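Local coordinates for protein putative Zn-dependent Alcohol Dehydrogenase (PDB 3IV6) that binds S-adenosylmethionine in a Rossmann-like domain and, despite its name as a dehydrogenase, is probably an S-adenosylmethionine-dependent methyltransferase, at residues T7-A11 and R122-E127; W14-Q20 and F75-M79; D177-F182 and G212-D218. One frame throughout, in Å; residues are numbered along the deposited sequence.

Contact 1: T7-A11 and R122-E127; sequences TNSKA and RFTTEE
Lys10, in the loop before helix 11-15, reaches across to Glu127 and meets it at a capping box, the motif that opens helix 125-139. The tight part lies round the lysine ammonium. NZ is 2.9 Å from Glu127 OE1, a salt bridge that uses the syn lone pair of the carboxylate oxygen, and it also donates to Arg122 O at 3.1 Å, approaching from a position tilted off the carbonyl plane. Lys213 O, from strand 213-215, takes a further bond from the same NZ. A long, flexible amine suits this place: with CG anti to the carbonyl carbon (chi1 -71°) and the chain extended beyond it, Lys10 spans a gap across which the backbones stay well apart. In the box itself Glu127 N donates to Thr124 OG1, while Thr124 N returns a weak bond to Glu127 OE1 at 3.4 Å. The short, branched threonine can cap the helix, and the extended glutamate brings OE1 to Thr124 N and to the lysine at once; the start of the helix probably favours its negative charge.

The other side of the contact is looser. Asn8 and Glu127 approach from opposite directions, yet Asn8 ND2 stays 4.1 Å from Glu127 OE2, and a water joins them. On this water-bridged side Asn8, itself in contact with S-adenosylmethionine, also bonds through ND2 to Asp98, a residue of the same ligand site. At its other end Asn8 closes an Asx turn: OD1 accepts from Lys10 N at 3.2 Å.

Contact 2: W14-Q20 and F75-M79; sequences WELIGNQ and FSQRM. With SAM (S-adenosylmethionine), chain E.
Glu15 OE1 is gripped by two donors of the turn that starts helix 77-86. Ser76 OG donates a hydrogen bond to it at 2.7 Å from the anti side and Arg78 N an almost straight one (179°) from the syn side, both tilted off the carboxylate plane to the same face. A bend at chi2 (-62°) turns the carboxylate back to this helix start, where serine suits the N-cap because OG also accepts from Met79 N. Arg78 runs past Glu15 the opposite way, extended as far as NE, and its NH1 donates to Glu15 O at 3.1 Å, close to the guanidinium plane. One guanidinium face lies against Ile17 O and Gly18, whose positive phi suits glycine, and NE is paired with Asp82.

The adenine of S-adenosylmethionine covers one face of Phe75, with SAM C5 3.4 Å above its plane, and the ribose lies over a face of Trp14. Trp14 CD1 meets Phe75 CE1 at 3.6 Å, while the selenomethionine at Met79 brings CE to the edge of the indole, 3.5 Å from CE3. With an alanine in place of Trp14, the ribose would probably lose its flat apolar cover and a gap would open between Phe75 and Met79. Hydrogen bonds from a serine, a backbone N-H and a guanidinium thus hold the end of helix 11-15 and the turn after it, while flat apolar surfaces receive the nucleoside.

Contact 3: D177-F182 and G212-D218; sequences DKTFHF and GKETRFD
A small antiparallel sheet, separate from the large one, pairs strand 179-181 with strand 213-215. Phe180 and Glu214 form its hydrogen-bonded pair, Phe180 N giving to Glu214 O at 2.8 Å and Glu214 N to Phe180 O at 2.9 Å; Arg216 N extends the ladder to Lys178 O. The non-hydrogen-bonded pairs, Thr179 with Thr215 and His181 with Lys213, share one side of the sheet. There the OG1 atoms of Thr179 and Thr215 are hydrogen-bonded at 3.0 Å, and Lys213, extended beyond CG, runs over the His181 ring, whose CG stands anti to its backbone N (chi1 -157°). Lys213 CG lies 3.9 Å from the ring centroid, a CH-pi contact that suits the aliphatic part of a lysine.

On the side of Phe180, the Glu214 carboxylate meets the Phe182 ring at its edge, the planes nearly perpendicular (89°). Glu214 OE1 also takes a salt bridge from Arg216 NH1 at 3.1 Å; Arg122 and Arg211 form others with its carboxylate, and Arg216 NE turns to Asp156. Beyond the strands Lys178 NZ pairs with Asp218 OD2 at 3.0 Å and with Asp221. Backbone bonds set the register, and the opposite charges round the buried Glu214 and Arg216 probably offset the cost of burying them.

In the fold
Contacts 1 and 2 both border the S-adenosylmethionine pocket, their centres 15 Å apart. Segments 7-11 and 14-20 lie before and at the end of the short helix 11-15, and 75-79 follows strand 69-74 of the large sheet, whose strand order 3-2-1-4-5-7-6 is that of class I methyltransferases, consistent with the inferred function; contact 2 lies inside the span of chain that contact 1 bridges. Contact 3 comes later, in the small antiparallel sheet, its centre 11 Å from that of contact 1 and 22 Å from that of contact 2. Phe123 O lies 2.9 Å from Thr215 N. The N-terminal cover is thus tied to loops after large-sheet strands and to edge strand 213-215.

Contact 1: T7-A11 and R122-E127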
loop_
_atom_site.group_PDB
_atom_site.type_symbol
_atom_site.label_atom_id
_atom_site.label_comp_id
_atom_site.label_asym_id
_atom_site.label_seq_id
_atom_site.Cartn_x
_atom_site.Cartn_y
_atom_site.Cartn_z
ATOM N N THR A 7 -10.590 1.571 -15.269
ATOM C CA THR A 7 -9.174 1.891 -15.456
ATOM C C THR A 7 -8.232 1.095 -14.512
ATOM O O THR A 7 -7.055 0.867 -14.835
ATOM C CB THR A 7 -8.926 3.402 -15.282
ATOM O OG1 THR A 7 -8.719 3.690 -13.896
ATOM C CG2 THR A 7 -10.123 4.187 -15.781
ATOM N N ASN A 8 -8.765 0.681 -13.360
ATOM C CA ASN A 8 -8.009 -0.084 -12.373
ATOM C C ASN A 8 -8.778 -1.235 -11.739
ATOM O O ASN A 8 -9.400 -1.091 -10.707
ATOM C CB ASN A 8 -7.483 0.837 -11.280
ATOM C CG ASN A 8 -6.299 0.249 -10.550
ATOM O OD1 ASN A 8 -6.063 -0.960 -10.589
ATOM N ND2 ASN A 8 -5.534 1.106 -9.890
ATOM N N SER A 9 -8.693 -2.397 -12.357
ATOM C CA SER A 9 -9.433 -3.567 -11.909
ATOM C C SER A 9 -8.920 -4.146 -10.602
ATOM O O SER A 9 -9.504 -5.100 -10.082
ATOM C CB SER A 9 -9.401 -4.649 -12.997
ATOM O OG SER A 9 -8.073 -4.913 -13.418
ATOM N N LYS A 10 -7.813 -3.614 -10.087
ATOM C CA LYS A 10 -7.321 -4.065 -8.783
ATOM C C LYS A 10 -8.314 -3.690 -7.689
ATOM O O LYS A 10 -8.449 -4.425 -6.707
ATOM C CB LYS A 10 -5.945 -3.511 -8.461
ATOM C CG LYS A 10 -4.871 -4.118 -9.306
ATOM C CD LYS A 10 -3.491 -3.624 -8.913
ATOM C CE LYS A 10 -2.427 -4.504 -9.516
ATOM N NZ LYS A 10 -1.053 -4.242 -9.028
ATOM N N ALA A 11 -9.034 -2.583 -7.862
ATOM C CA ALA A 11 -10.013 -2.212 -6.853
ATOM C C ALA A 11 -11.017 -3.355 -6.603
ATOM O O ALA A 11 -11.476 -3.548 -5.476
ATOM C CB ALA A 11 -10.710 -0.906 -7.201
ATOM N N ARG A 122 1.603 -3.271 -3.268
ATOM C CA ARG A 122 0.445 -3.557 -4.077
ATOM C C ARG A 122 0.591 -3.034 -5.490
ATOM O O ARG A 122 -0.382 -3.056 -6.258
ATOM C CB ARG A 122 -0.831 -2.979 -3.450
ATOM C CG ARG A 122 -1.251 -3.644 -2.127
ATOM C CD ARG A 122 -0.901 -5.140 -2.129
ATOM N NE ARG A 122 -0.225 -5.483 -0.884
ATOM C CZ ARG A 122 0.854 -6.245 -0.778
ATOM N NH1 ARG A 122 1.409 -6.790 -1.836
ATOM N NH2 ARG A 122 1.373 -6.459 0.415
ATOM N N PHE A 123 1.800 -2.580 -5.830
ATOM C CA PHE A 123 2.084 -2.070 -7.165
ATOM C C PHE A 123 3.104 -2.863 -7.972
ATOM O O PHE A 123 3.940 -3.608 -7.445
ATOM C CB PHE A 123 2.556 -0.603 -7.121
ATOM C CG PHE A 123 1.614 0.336 -6.403
ATOM C CD1 PHE A 123 0.224 0.226 -6.566
ATOM C CD2 PHE A 123 2.120 1.349 -5.593
ATOM C CE1 PHE A 123 -0.649 1.056 -5.919
ATOM C CE2 PHE A 123 1.241 2.224 -4.934
ATOM C CZ PHE A 123 -0.173 2.059 -5.101
ATOM N N THR A 124 3.010 -2.684 -9.286
ATOM C CA THR A 124 4.109 -2.983 -10.189
ATOM C C THR A 124 5.052 -1.794 -10.101
ATOM O O THR A 124 4.736 -0.792 -9.458
ATOM C CB THR A 124 3.648 -3.094 -11.636
ATOM O OG1 THR A 124 3.074 -1.845 -12.070
ATOM C CG2 THR A 124 2.679 -4.265 -11.822
ATOM N N THR A 125 6.204 -1.894 -10.745
ATOM C CA THR A 125 7.172 -0.814 -10.699
ATOM C C THR A 125 6.672 0.492 -11.343
ATOM O O THR A 125 6.760 1.540 -10.720
ATOM C CB THR A 125 8.472 -1.246 -11.334
ATOM O OG1 THR A 125 8.856 -2.493 -10.758
ATOM C CG2 THR A 125 9.546 -0.221 -11.072
ATOM N N GLU A 126 6.169 0.451 -12.575
ATOM C CA GLU A 126 5.598 1.656 -13.164
ATOM C C GLU A 126 4.354 2.174 -12.417
ATOM O O GLU A 126 4.088 3.379 -12.396
ATOM C CB GLU A 126 5.270 1.454 -14.646
ATOM C CG GLU A 126 4.190 0.411 -14.910
ATOM C CD GLU A 126 2.776 0.998 -15.056
ATOM O OE1 GLU A 126 2.619 2.243 -15.016
ATOM O OE2 GLU A 126 1.812 0.205 -15.217
ATOM N N GLU A 127 3.571 1.286 -11.825
ATOM C CA GLU A 127 2.480 1.734 -10.986
ATOM C C GLU A 127 3.036 2.473 -9.728
ATOM O O GLU A 127 2.575 3.565 -9.360
ATOM C CB GLU A 127 1.627 0.551 -10.560
ATOM C CG GLU A 127 0.447 0.222 -11.385
ATOM C CD GLU A 127 -0.556 -0.683 -10.625
ATOM O OE1 GLU A 127 -0.143 -1.751 -10.115
ATOM O OE2 GLU A 127 -1.766 -0.319 -10.534
HETATM O O HOH W 1 -3.300 0.041 -8.260
#

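Contact 2: W14-Q20 and F75-M79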
loop_
_atom_site.group_PDB
_atom_site.type_symbol
_atom_site.label_atom_id
_atom_site.label_comp_id
_atom_site.label_asym_id
_atom_site.label_seq_id
_atom_site.Cartn_x
_atom_site.Cartn_y
_atom_site.Cartn_z
ATOM N N TRP A 14 -10.452 -5.534 -3.646
ATOM C CA TRP A 14 -10.698 -5.111 -2.271
ATOM C C TRP A 14 -12.194 -4.985 -1.895
ATOM O O TRP A 14 -12.552 -4.909 -0.715
ATOM C CB TRP A 14 -9.861 -3.872 -1.937
ATOM C CG TRP A 14 -8.397 -4.115 -2.157
ATOM C CD1 TRP A 14 -7.719 -4.001 -3.336
ATOM C CD2 TRP A 14 -7.423 -4.524 -1.179
ATOM N NE1 TRP A 14 -6.385 -4.303 -3.157
ATOM C CE2 TRP A 14 -6.178 -4.615 -1.844
ATOM C CE3 TRP A 14 -7.482 -4.776 0.202
ATOM C CZ2 TRP A 14 -4.997 -4.976 -1.174
ATOM C CZ3 TRP A 14 -6.312 -5.136 0.859
ATOM C CH2 TRP A 14 -5.084 -5.234 0.169
ATOM N N GLU A 15 -13.046 -5.002 -2.914
ATOM C CA GLU A 15 -14.476 -5.235 -2.762
ATOM C C GLU A 15 -14.746 -6.567 -2.083
ATOM O O GLU A 15 -15.740 -6.728 -1.375
ATOM C CB GLU A 15 -15.126 -5.222 -4.138
ATOM C CG GLU A 15 -14.890 -3.916 -4.834
ATOM C CD GLU A 15 -15.508 -2.774 -4.068
ATOM O OE1 GLU A 15 -14.755 -1.859 -3.665
ATOM O OE2 GLU A 15 -16.746 -2.814 -3.866
ATOM N N LEU A 16 -13.838 -7.507 -2.312
ATOM C CA LEU A 16 -13.867 -8.825 -1.709
ATOM C C LEU A 16 -13.573 -8.851 -0.216
ATOM O O LEU A 16 -14.067 -9.734 0.492
ATOM C CB LEU A 16 -12.821 -9.686 -2.383
ATOM C CG LEU A 16 -13.362 -10.892 -3.118
ATOM C CD1 LEU A 16 -12.187 -11.788 -3.370
ATOM C CD2 LEU A 16 -14.406 -11.586 -2.265
ATOM N N ILE A 17 -12.757 -7.905 0.250
ATOM C CA ILE A 17 -12.184 -7.987 1.585
ATOM C C ILE A 17 -12.892 -7.096 2.594
ATOM O O ILE A 17 -13.408 -7.576 3.608
ATOM C CB ILE A 17 -10.677 -7.666 1.590
ATOM C CG1 ILE A 17 -9.882 -8.709 0.789
ATOM C CG2 ILE A 17 -10.152 -7.581 2.997
ATOM C CD1 ILE A 17 -10.224 -10.139 1.104
ATOM N N GLY A 18 -12.943 -5.802 2.321
ATOM C CA GLY A 18 -13.558 -4.892 3.270
ATOM C C GLY A 18 -12.974 -5.038 4.660
ATOM O O GLY A 18 -11.850 -5.479 4.844
ATOM N N ASN A 19 -13.754 -4.658 5.655
ATOM C CA ASN A 19 -13.310 -4.730 7.026
ATOM C C ASN A 19 -12.665 -6.052 7.484
ATOM O O ASN A 19 -12.062 -6.111 8.540
ATOM C CB ASN A 19 -14.432 -4.283 7.983
ATOM C CG ASN A 19 -15.679 -5.178 7.942
ATOM O OD1 ASN A 19 -15.649 -6.313 7.446
ATOM N ND2 ASN A 19 -16.780 -4.666 8.498
ATOM N N GLN A 20 -12.778 -7.116 6.713
ATOM C CA GLN A 20 -12.134 -8.366 7.105
ATOM C C GLN A 20 -10.633 -8.177 7.275
ATOM O O GLN A 20 -9.993 -8.849 8.087
ATOM C CB GLN A 20 -12.385 -9.458 6.068
ATOM C CG GLN A 20 -13.803 -9.935 5.991
ATOM C CD GLN A 20 -13.972 -10.992 4.941
ATOM O OE1 GLN A 20 -13.675 -12.165 5.165
ATOM N NE2 GLN A 20 -14.441 -10.584 3.773
ATOM N N PHE A 75 -9.069 3.389 -3.417
ATOM C CA PHE A 75 -9.672 3.171 -4.732
ATOM C C PHE A 75 -10.821 2.158 -4.757
ATOM O O PHE A 75 -11.288 1.767 -5.819
ATOM C CB PHE A 75 -8.604 2.882 -5.792
ATOM C CG PHE A 75 -8.038 1.519 -5.719
ATOM C CD1 PHE A 75 -8.257 0.718 -4.597
ATOM C CD2 PHE A 75 -7.277 1.028 -6.759
ATOM C CE1 PHE A 75 -7.736 -0.565 -4.515
ATOM C CE2 PHE A 75 -6.744 -0.245 -6.674
ATOM C CZ PHE A 75 -6.979 -1.044 -5.540
ATOM N N SER A 76 -11.276 1.764 -3.583
ATOM C CA SER A 76 -12.331 0.761 -3.422
ATOM C C SER A 76 -13.551 1.276 -2.639
ATOM O O SER A 76 -13.420 1.855 -1.569
ATOM C CB SER A 76 -11.770 -0.495 -2.750
ATOM O OG SER A 76 -12.752 -1.119 -1.944
ATOM N N GLN A 77 -14.747 1.072 -3.163
ATOM C CA GLN A 77 -15.899 1.642 -2.488
ATOM C C GLN A 77 -16.234 0.952 -1.170
ATOM O O GLN A 77 -16.684 1.605 -0.236
ATOM C CB GLN A 77 -17.120 1.607 -3.378
ATOM C CG GLN A 77 -18.281 2.352 -2.772
ATOM C CD GLN A 77 -17.984 3.822 -2.581
ATOM O OE1 GLN A 77 -17.595 4.527 -3.521
ATOM N NE2 GLN A 77 -18.183 4.301 -1.363
ATOM N N ARG A 78 -16.039 -0.365 -1.106
ATOM C CA ARG A 78 -16.394 -1.118 0.085
ATOM C C ARG A 78 -15.468 -0.752 1.244
ATOM O O ARG A 78 -15.895 -0.638 2.406
ATOM C CB ARG A 78 -16.358 -2.635 -0.158
ATOM C CG ARG A 78 -16.974 -3.401 1.020
ATOM C CD ARG A 78 -16.700 -4.858 0.961
ATOM N NE ARG A 78 -16.846 -5.502 2.275
ATOM C CZ ARG A 78 -16.817 -6.825 2.487
ATOM N NH1 ARG A 78 -16.661 -7.663 1.462
ATOM N NH2 ARG A 78 -16.937 -7.312 3.726
HETATM N N MSE A 79 -14.194 -0.577 0.902
HETATM C CA MSE A 79 -13.180 -0.168 1.853
HETATM C C MSE A 79 -13.540 1.148 2.488
HETATM O O MSE A 79 -13.641 1.229 3.711
HETATM C CB MSE A 79 -11.805 -0.140 1.205
HETATM C CG MSE A 79 -11.190 -1.532 1.204
HETATM SE SE MSE A 79 -10.910 -2.250 3.041
HETATM C CE MSE A 79 -9.967 -3.865 2.463
HETATM N N SAM E . -3.562 -2.987 3.799
HETATM C CA SAM E . -2.254 -3.039 4.427
HETATM C C SAM E . -2.211 -2.180 5.672
HETATM O O SAM E . -3.174 -1.510 6.073
HETATM O OXT SAM E . -1.170 -2.198 6.287
HETATM C CB SAM E . -1.148 -2.689 3.438
HETATM C CG SAM E . -1.572 -2.626 1.964
HETATM S SD SAM E . -2.380 -1.094 1.400
HETATM C CE SAM E . -2.589 -0.135 2.927
HETATM C "C5'" SAM E . -4.041 -1.660 0.887
HETATM C "C4'" SAM E . -5.185 -0.652 0.900
HETATM O "O4'" SAM E . -4.934 0.367 -0.052
HETATM C "C3'" SAM E . -6.514 -1.262 0.493
HETATM O "O3'" SAM E . -7.504 -0.629 1.270
HETATM C "C2'" SAM E . -6.715 -0.830 -0.945
HETATM O "O2'" SAM E . -8.076 -0.601 -1.239
HETATM C "C1'" SAM E . -5.944 0.475 -1.027
HETATM N N9 SAM E . -5.325 0.657 -2.347
HETATM C C8 SAM E . -4.599 -0.278 -3.038
HETATM N N7 SAM E . -4.217 0.258 -4.228
HETATM C C5 SAM E . -4.686 1.534 -4.319
HETATM C C6 SAM E . -4.578 2.523 -5.316
HETATM N N6 SAM E . -3.928 2.321 -6.465
HETATM N N1 SAM E . -5.193 3.731 -5.103
HETATM C C2 SAM E . -5.909 3.938 -3.930
HETATM N N3 SAM E . -6.007 2.987 -2.943
HETATM C C4 SAM E . -5.402 1.792 -3.135
#

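Contact 3: D177-F182 and G212-D218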
loop_
_atom_site.group_PDB
_atom_site.type_symbol
_atom_site.label_atom_id
_atom_site.label_comp_id
_atom_site.label_asym_id
_atom_site.label_seq_id
_atom_site.Cartn_x
_atom_site.Cartn_y
_atom_site.Cartn_z
ATOM N N ASP A 177 12.698 -7.721 -12.780
ATOM C CA ASP A 177 12.371 -6.841 -11.649
ATOM C C ASP A 177 11.536 -7.512 -10.558
ATOM O O ASP A 177 10.973 -6.819 -9.699
ATOM C CB ASP A 177 11.644 -5.557 -12.097
ATOM C CG ASP A 177 10.266 -5.827 -12.715
ATOM O OD1 ASP A 177 10.005 -6.958 -13.196
ATOM O OD2 ASP A 177 9.443 -4.878 -12.728
ATOM N N LYS A 178 11.435 -8.839 -10.605
ATOM C CA LYS A 178 10.726 -9.582 -9.575
ATOM C C LYS A 178 9.210 -9.260 -9.487
ATOM O O LYS A 178 8.673 -8.977 -8.412
ATOM C CB LYS A 178 11.434 -9.392 -8.232
ATOM C CG LYS A 178 12.941 -9.658 -8.351
ATOM C CD LYS A 178 13.717 -9.243 -7.109
ATOM C CE LYS A 178 14.031 -7.764 -7.110
ATOM N NZ LYS A 178 14.795 -7.378 -5.869
ATOM N N THR A 179 8.523 -9.334 -10.617
ATOM C CA THR A 179 7.092 -9.128 -10.595
ATOM C C THR A 179 6.358 -10.444 -10.702
ATOM O O THR A 179 6.652 -11.239 -11.573
ATOM C CB THR A 179 6.640 -8.242 -11.757
ATOM O OG1 THR A 179 7.415 -7.045 -11.765
ATOM C CG2 THR A 179 5.196 -7.863 -11.612
ATOM N N PHE A 180 5.395 -10.666 -9.814
ATOM C CA PHE A 180 4.525 -11.824 -9.892
ATOM C C PHE A 180 3.183 -11.506 -10.548
ATOM O O PHE A 180 2.610 -10.443 -10.309
ATOM C CB PHE A 180 4.256 -12.350 -8.504
ATOM C CG PHE A 180 5.397 -13.112 -7.909
ATOM C CD1 PHE A 180 5.657 -14.417 -8.295
ATOM C CD2 PHE A 180 6.176 -12.543 -6.926
ATOM C CE1 PHE A 180 6.683 -15.122 -7.733
ATOM C CE2 PHE A 180 7.220 -13.247 -6.366
ATOM C CZ PHE A 180 7.470 -14.537 -6.770
ATOM N N HIS A 181 2.703 -12.417 -11.402
ATOM C CA HIS A 181 1.310 -12.382 -11.876
ATOM C C HIS A 181 0.506 -13.544 -11.315
ATOM O O HIS A 181 0.616 -14.657 -11.811
ATOM C CB HIS A 181 1.221 -12.447 -13.386
ATOM C CG HIS A 181 -0.059 -11.892 -13.905
ATOM N ND1 HIS A 181 -0.214 -11.444 -15.201
ATOM C CD2 HIS A 181 -1.235 -11.653 -13.278
ATOM C CE1 HIS A 181 -1.441 -10.977 -15.353
ATOM N NE2 HIS A 181 -2.078 -11.081 -14.199
ATOM N N PHE A 182 -0.292 -13.319 -10.285
ATOM C CA PHE A 182 -0.837 -14.474 -9.566
ATOM C C PHE A 182 -1.869 -15.295 -10.369
ATOM O O PHE A 182 -1.831 -16.532 -10.404
ATOM C CB PHE A 182 -1.421 -14.016 -8.228
ATOM C CG PHE A 182 -0.481 -13.195 -7.427
ATOM C CD1 PHE A 182 0.665 -13.771 -6.864
ATOM C CD2 PHE A 182 -0.726 -11.840 -7.247
ATOM C CE1 PHE A 182 1.557 -13.007 -6.114
ATOM C CE2 PHE A 182 0.152 -11.063 -6.522
ATOM C CZ PHE A 182 1.307 -11.653 -5.938
ATOM N N GLY A 212 -3.740 -8.872 -9.512
ATOM C CA GLY A 212 -3.018 -8.556 -10.731
ATOM C C GLY A 212 -1.540 -8.878 -10.628
ATOM O O GLY A 212 -1.155 -9.907 -10.074
ATOM N N LYS A 213 -0.708 -7.991 -11.165
ATOM C CA LYS A 213 0.736 -8.091 -10.992
ATOM C C LYS A 213 1.192 -7.359 -9.734
ATOM O O LYS A 213 0.620 -6.335 -9.358
ATOM C CB LYS A 213 1.464 -7.534 -12.217
ATOM C CG LYS A 213 1.256 -8.346 -13.485
ATOM C CD LYS A 213 1.913 -7.680 -14.682
ATOM C CE LYS A 213 1.926 -8.604 -15.889
ATOM N NZ LYS A 213 2.705 -8.027 -17.020
ATOM N N GLU A 214 2.225 -7.890 -9.088
ATOM C CA GLU A 214 2.879 -7.190 -7.960
ATOM C C GLU A 214 4.408 -7.323 -8.019
ATOM O O GLU A 214 4.942 -8.397 -8.274
ATOM C CB GLU A 214 2.333 -7.649 -6.599
ATOM C CG GLU A 214 0.974 -7.016 -6.240
ATOM C CD GLU A 214 0.429 -7.498 -4.905
ATOM O OE1 GLU A 214 1.116 -8.337 -4.289
ATOM O OE2 GLU A 214 -0.668 -7.053 -4.470
ATOM N N THR A 215 5.108 -6.216 -7.825
ATOM C CA THR A 215 6.562 -6.236 -7.865
ATOM C C THR A 215 7.171 -6.384 -6.460
ATOM O O THR A 215 6.646 -5.834 -5.507
ATOM C CB THR A 215 7.045 -4.954 -8.508
ATOM O OG1 THR A 215 6.514 -4.878 -9.842
ATOM C CG2 THR A 215 8.581 -4.863 -8.500
ATOM N N ARG A 216 8.253 -7.152 -6.317
ATOM C CA ARG A 216 8.898 -7.257 -5.008
ATOM C C ARG A 216 10.075 -6.308 -4.986
ATOM O O ARG A 216 10.742 -6.118 -5.998
ATOM C CB ARG A 216 9.343 -8.675 -4.648
ATOM C CG ARG A 216 8.228 -9.733 -4.424
ATOM C CD ARG A 216 6.893 -9.153 -4.061
ATOM N NE ARG A 216 5.914 -10.201 -3.725
ATOM C CZ ARG A 216 4.619 -9.978 -3.492
ATOM N NH1 ARG A 216 4.116 -8.748 -3.562
ATOM N NH2 ARG A 216 3.819 -10.975 -3.184
ATOM N N PHE A 217 10.299 -5.684 -3.834
ATOM C CA PHE A 217 11.345 -4.681 -3.733
ATOM C C PHE A 217 12.358 -5.064 -2.691
ATOM O O PHE A 217 12.015 -5.638 -1.665
ATOM C CB PHE A 217 10.779 -3.291 -3.387
ATOM C CG PHE A 217 9.770 -2.766 -4.376
ATOM C CD1 PHE A 217 10.165 -1.934 -5.417
ATOM C CD2 PHE A 217 8.415 -3.067 -4.236
ATOM C CE1 PHE A 217 9.213 -1.416 -6.346
ATOM C CE2 PHE A 217 7.473 -2.568 -5.128
ATOM C CZ PHE A 217 7.871 -1.742 -6.205
ATOM N N ASP A 218 13.609 -4.747 -2.994
ATOM C CA ASP A 218 14.707 -4.712 -2.031
ATOM C C ASP A 218 14.910 -3.241 -1.744
ATOM O O ASP A 218 14.384 -2.393 -2.457
ATOM C CB ASP A 218 16.014 -5.251 -2.637
ATOM C CG ASP A 218 16.029 -6.770 -2.797
ATOM O OD1 ASP A 218 15.279 -7.487 -2.080
ATOM O OD2 ASP A 218 16.825 -7.240 -3.649
HETATM O O HOH W 2 12.146 -4.670 -8.060
#